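Local coordinates for melanin biosynthesis protein TyrA, putative (Shewanella oneidensis, PDB 2IIZ) that binds heme b and probably acts as a peroxidase of the dye-decolorizing (DyP) family, at residues G13-Y24 with E240-Y248. Sequence-based numbering, arbitrary orientation.
With HEM (protoporphyrin IX containing Fe), chain C.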
loop_
_atom_site.group_PDB
_atom_site.type_symbol
_atom_site.label_atom_id
_atom_site.label_comp_id
_atom_site.label_asym_id
_atom_site.label_seq_id
_atom_site.Cartn_x
_atom_site.Cartn_y
_atom_site.Cartn_z
ATOM N N GLY A 13 0.393 -20.096 -7.476
ATOM C CA GLY A 13 1.121 -18.830 -7.292
ATOM C C GLY A 13 2.625 -19.012 -7.194
ATOM O O GLY A 13 3.359 -18.047 -7.171
ATOM N N VAL A 14 3.091 -20.258 -7.136
ATOM C CA VAL A 14 4.510 -20.515 -6.906
ATOM C C VAL A 14 5.314 -20.153 -8.121
ATOM O O VAL A 14 6.362 -19.498 -8.003
ATOM C CB VAL A 14 4.803 -21.985 -6.595
ATOM C CG1 VAL A 14 6.310 -22.185 -6.414
ATOM C CG2 VAL A 14 4.074 -22.421 -5.318
ATOM N N CYS A 15 4.822 -20.596 -9.280
ATOM C CA CYS A 15 5.471 -20.366 -10.567
ATOM C C CYS A 15 4.798 -19.265 -11.399
ATOM O O CYS A 15 5.157 -19.059 -12.557
ATOM C CB CYS A 15 5.478 -21.645 -11.383
ATOM S SG CYS A 15 6.422 -22.997 -10.690
ATOM N N ALA A 16 3.836 -18.556 -10.828
ATOM C CA ALA A 16 3.059 -17.607 -11.624
ATOM C C ALA A 16 3.960 -16.584 -12.282
ATOM O O ALA A 16 4.994 -16.202 -11.725
ATOM C CB ALA A 16 2.019 -16.905 -10.761
ATOM N N GLU A 17 3.563 -16.144 -13.469
ATOM C CA GLU A 17 4.185 -14.983 -14.102
ATOM C C GLU A 17 3.933 -13.741 -13.239
ATOM O O GLU A 17 3.074 -13.741 -12.343
ATOM C CB GLU A 17 3.632 -14.761 -15.515
ATOM C CG GLU A 17 3.970 -15.855 -16.527
ATOM C CD GLU A 17 5.469 -16.001 -16.774
ATOM O OE1 GLU A 17 6.198 -14.995 -16.581
ATOM O OE2 GLU A 17 5.918 -17.119 -17.159
ATOM N N GLY A 18 4.692 -12.686 -13.505
ATOM C CA GLY A 18 4.643 -11.448 -12.684
ATOM C C GLY A 18 3.288 -10.770 -12.648
ATOM O O GLY A 18 2.462 -11.031 -13.528
ATOM N N ASN A 19 3.079 -9.907 -11.638
ATOM C CA ASN A 19 1.829 -9.140 -11.443
ATOM C C ASN A 19 2.091 -7.735 -10.978
ATOM O O ASN A 19 3.152 -7.446 -10.427
ATOM C CB ASN A 19 0.925 -9.773 -10.371
ATOM C CG ASN A 19 0.377 -11.132 -10.786
ATOM O OD1 ASN A 19 1.077 -12.134 -10.721
ATOM N ND2 ASN A 19 -0.859 -11.162 -11.213
ATOM N N LEU A 20 1.115 -6.856 -11.184
ATOM C CA LEU A 20 1.263 -5.474 -10.746
ATOM C C LEU A 20 1.277 -5.283 -9.220
ATOM O O LEU A 20 1.819 -4.289 -8.737
ATOM C CB LEU A 20 0.160 -4.597 -11.341
ATOM C CG LEU A 20 0.106 -4.548 -12.873
ATOM C CD1 LEU A 20 -1.099 -3.725 -13.399
ATOM C CD2 LEU A 20 1.388 -3.992 -13.427
ATOM N N HIS A 21 0.687 -6.211 -8.462
ATOM C CA HIS A 21 0.547 -6.032 -7.009
ATOM C C HIS A 21 0.589 -7.359 -6.261
ATOM O O HIS A 21 0.375 -8.416 -6.831
ATOM C CB HIS A 21 -0.773 -5.382 -6.654
ATOM C CG HIS A 21 -1.020 -4.029 -7.264
ATOM N ND1 HIS A 21 -0.341 -2.897 -6.873
ATOM C CD2 HIS A 21 -1.905 -3.626 -8.211
ATOM C CE1 HIS A 21 -0.785 -1.856 -7.562
ATOM N NE2 HIS A 21 -1.736 -2.269 -8.383
ATOM N N SER A 22 0.862 -7.275 -4.964
ATOM C CA SER A 22 0.957 -8.451 -4.113
ATOM C C SER A 22 0.790 -8.097 -2.637
ATOM O O SER A 22 1.020 -6.953 -2.225
ATOM C CB SER A 22 2.340 -9.077 -4.281
ATOM O OG SER A 22 3.303 -8.175 -3.787
ATOM N N VAL A 23 0.406 -9.106 -1.848
ATOM C CA VAL A 23 0.310 -8.992 -0.381
ATOM C C VAL A 23 1.052 -10.167 0.266
ATOM O O VAL A 23 0.976 -11.327 -0.200
ATOM C CB VAL A 23 -1.126 -8.999 0.075
ATOM C CG1 VAL A 23 -1.238 -8.823 1.586
ATOM C CG2 VAL A 23 -1.896 -7.878 -0.634
ATOM N N TYR A 24 1.765 -9.843 1.333
ATOM C CA TYR A 24 2.604 -10.799 2.030
ATOM C C TYR A 24 2.214 -10.806 3.521
ATOM O O TYR A 24 2.334 -9.792 4.233
ATOM C CB TYR A 24 4.083 -10.435 1.859
ATOM C CG TYR A 24 4.540 -10.169 0.434
ATOM C CD1 TYR A 24 4.597 -11.191 -0.510
ATOM C CD2 TYR A 24 4.922 -8.897 0.036
ATOM C CE1 TYR A 24 5.024 -10.935 -1.827
ATOM C CE2 TYR A 24 5.347 -8.638 -1.269
ATOM C CZ TYR A 24 5.396 -9.650 -2.182
ATOM O OH TYR A 24 5.813 -9.366 -3.456
ATOM N N GLU A 240 20.031 -23.077 -10.344
ATOM C CA GLU A 240 18.999 -22.051 -10.577
ATOM C C GLU A 240 18.001 -21.926 -9.444
ATOM O O GLU A 240 17.841 -22.843 -8.653
ATOM C CB GLU A 240 18.228 -22.367 -11.870
ATOM C CG GLU A 240 18.871 -21.847 -13.163
ATOM C CD GLU A 240 18.157 -22.364 -14.405
ATOM O OE1 GLU A 240 18.372 -23.542 -14.759
ATOM O OE2 GLU A 240 17.379 -21.594 -15.024
ATOM N N ILE A 241 17.335 -20.775 -9.380
ATOM C CA ILE A 241 16.138 -20.613 -8.574
ATOM C C ILE A 241 15.103 -19.822 -9.375
ATOM O O ILE A 241 15.440 -19.159 -10.376
ATOM C CB ILE A 241 16.403 -19.873 -7.246
ATOM C CG1 ILE A 241 17.100 -18.537 -7.490
ATOM C CG2 ILE A 241 17.236 -20.728 -6.303
ATOM C CD1 ILE A 241 16.739 -17.494 -6.457
ATOM N N LEU A 242 13.850 -19.889 -8.943
ATOM C CA LEU A 242 12.821 -19.064 -9.545
ATOM C C LEU A 242 12.428 -18.004 -8.546
ATOM O O LEU A 242 11.787 -18.272 -7.545
ATOM C CB LEU A 242 11.603 -19.888 -9.981
ATOM C CG LEU A 242 10.446 -19.037 -10.521
ATOM C CD1 LEU A 242 10.709 -18.571 -11.953
ATOM C CD2 LEU A 242 9.146 -19.784 -10.417
ATOM N N ARG A 243 12.818 -16.781 -8.827
ATOM C CA ARG A 243 12.509 -15.687 -7.927
ATOM C C ARG A 243 11.163 -15.113 -8.243
ATOM O O ARG A 243 10.754 -15.072 -9.404
ATOM C CB ARG A 243 13.523 -14.578 -8.079
ATOM C CG ARG A 243 14.883 -14.908 -7.567
ATOM C CD ARG A 243 15.868 -13.924 -8.157
ATOM N NE ARG A 243 16.119 -14.228 -9.571
ATOM C CZ ARG A 243 16.420 -13.340 -10.512
ATOM N NH1 ARG A 243 16.509 -12.038 -10.231
ATOM N NH2 ARG A 243 16.627 -13.765 -11.747
ATOM N N GLN A 244 10.485 -14.661 -7.197
ATOM C CA GLN A 244 9.178 -14.065 -7.316
ATOM C C GLN A 244 9.150 -12.730 -6.597
ATOM O O GLN A 244 8.096 -12.340 -6.122
ATOM C CB GLN A 244 8.144 -14.995 -6.678
ATOM C CG GLN A 244 7.861 -16.286 -7.456
ATOM C CD GLN A 244 7.027 -16.087 -8.710
ATOM O OE1 GLN A 244 6.703 -14.962 -9.087
ATOM N NE2 GLN A 244 6.676 -17.193 -9.371
ATOM N N SER A 245 10.299 -12.044 -6.518
ATOM C CA SER A 245 10.430 -10.842 -5.680
ATOM C C SER A 245 9.729 -9.650 -6.277
ATOM O O SER A 245 9.511 -9.605 -7.486
ATOM C CB SER A 245 11.884 -10.442 -5.527
ATOM O OG SER A 245 12.701 -11.561 -5.394
HETATM N N MSE A 246 9.390 -8.684 -5.432
HETATM C CA MSE A 246 8.789 -7.427 -5.875
HETATM C C MSE A 246 9.242 -6.266 -5.001
HETATM O O MSE A 246 9.577 -6.484 -3.848
HETATM C CB MSE A 246 7.289 -7.542 -5.804
HETATM C CG MSE A 246 6.781 -8.655 -6.693
HETATM SE SE MSE A 246 4.940 -8.667 -7.040
HETATM C CE MSE A 246 4.735 -6.894 -7.815
ATOM N N PRO A 247 9.266 -5.021 -5.544
ATOM C CA PRO A 247 9.480 -3.862 -4.679
ATOM C C PRO A 247 8.400 -3.812 -3.615
ATOM O O PRO A 247 7.332 -4.372 -3.835
ATOM C CB PRO A 247 9.309 -2.663 -5.640
ATOM C CG PRO A 247 9.665 -3.222 -6.968
ATOM C CD PRO A 247 9.122 -4.619 -6.950
ATOM N N TYR A 248 8.675 -3.148 -2.490
ATOM C CA TYR A 248 7.699 -3.004 -1.412
ATOM C C TYR A 248 7.964 -1.764 -0.593
ATOM O O TYR A 248 9.052 -1.169 -0.656
ATOM C CB TYR A 248 7.765 -4.196 -0.453
ATOM C CG TYR A 248 8.754 -3.973 0.658
ATOM C CD1 TYR A 248 10.116 -4.261 0.483
ATOM C CD2 TYR A 248 8.346 -3.465 1.879
ATOM C CE1 TYR A 248 11.026 -4.051 1.507
ATOM C CE2 TYR A 248 9.250 -3.253 2.898
ATOM C CZ TYR A 248 10.588 -3.549 2.705
ATOM O OH TYR A 248 11.470 -3.327 3.735
HETATM C CHA HEM C . 19.859 -11.289 -10.824
HETATM C CHB HEM C . 18.536 -7.544 -8.099
HETATM C CHC HEM C . 18.876 -10.213 -4.144
HETATM C CHD HEM C . 19.650 -14.086 -6.864
HETATM C C1A HEM C . 19.503 -10.028 -10.426
HETATM C C2A HEM C . 19.383 -8.878 -11.296
HETATM C C3A HEM C . 19.013 -7.844 -10.519
HETATM C C4A HEM C . 18.890 -8.317 -9.166
HETATM C CMA HEM C . 18.755 -6.390 -10.948
HETATM C CAA HEM C . 19.640 -8.878 -12.822
HETATM C CBA HEM C . 18.356 -9.175 -13.623
HETATM C CGA HEM C . 18.027 -10.651 -13.601
HETATM O O1A HEM C . 17.055 -11.063 -12.901
HETATM O O2A HEM C . 18.731 -11.440 -14.289
HETATM C C1B HEM C . 18.532 -7.945 -6.799
HETATM C C2B HEM C . 18.238 -7.085 -5.673
HETATM C C3B HEM C . 18.333 -7.834 -4.568
HETATM C C4B HEM C . 18.685 -9.170 -4.981
HETATM C CMB HEM C . 17.887 -5.586 -5.816
HETATM C CAB HEM C . 18.126 -7.447 -3.095
HETATM C CBB HEM C . 18.465 -6.245 -2.651
HETATM C C1C HEM C . 19.138 -11.483 -4.549
HETATM C C2C HEM C . 19.361 -12.587 -3.652
HETATM C C3C HEM C . 19.578 -13.672 -4.401
HETATM C C4C HEM C . 19.489 -13.264 -5.789
HETATM C CMC HEM C . 19.337 -12.438 -2.122
HETATM C CAC HEM C . 19.872 -15.114 -3.945
HETATM C CBC HEM C . 19.980 -15.501 -2.667
HETATM C C1D HEM C . 19.753 -13.706 -8.174
HETATM C C2D HEM C . 19.920 -14.620 -9.273
HETATM C C3D HEM C . 19.987 -13.746 -10.511
HETATM C C4D HEM C . 19.853 -12.398 -10.027
HETATM C CMD HEM C . 20.019 -16.158 -9.192
HETATM C CAD HEM C . 20.166 -14.180 -11.975
HETATM C CBD HEM C . 21.643 -14.063 -12.314
HETATM C CGD HEM C . 21.988 -14.739 -13.621
HETATM O O1D HEM C . 22.231 -14.003 -14.626
HETATM O O2D HEM C . 22.021 -15.997 -13.644
HETATM N NA HEM C . 19.196 -9.659 -9.128
HETATM N NB HEM C . 18.800 -9.218 -6.347
HETATM N NC HEM C . 19.217 -11.914 -5.853
HETATM N ND HEM C . 19.717 -12.410 -8.650
HETATM FE FE HEM C . 19.425 -10.730 -7.475
#
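Gln-244, at the break in strand 238-249, and Met-246, just after it, pack against residues 13-24, joining the N-terminal and C-terminal ferredoxin-like domains of the DyP peroxidase fold. The tight part centres on Met-246, a selenomethionine, whose long, flexible and unbranched chain suits the space between the strands. It crosses the Tyr-24 side chain at about a right angle, with CB 3.3 Å from Tyr-24 OH. The final bend (chi3 57°) carries CE toward Asn-19 O. Ser-22, small enough to admit the selenium, donates from OG to Tyr-24 OH (2.8 Å) and keeps the phenol in place. Gln-244 suits its position because one amide nitrogen can serve two loop carbonyls, while OE1 accepts from Arg-108. Replacing this glutamine with alanine would probably strip both carbonyls of their shared donor and Arg-108 of an acceptor, freeing the loop to shift. Toward Cys-15 the contact is looser: Leu-242 touches with CD2 alone, 3.7 Å from Cys-15 CA, and Glu-17 beyond is exposed. Facing away from the contact, Arg-243 hydrogen-bonds heme propionate O1A through NH1 and NH2. Gln-244 NE2 meets Ala-16 O on a lone pair (3.1 Å), but sits 45° above the carbonyl plane of Val-14, 2.7 Å from its O.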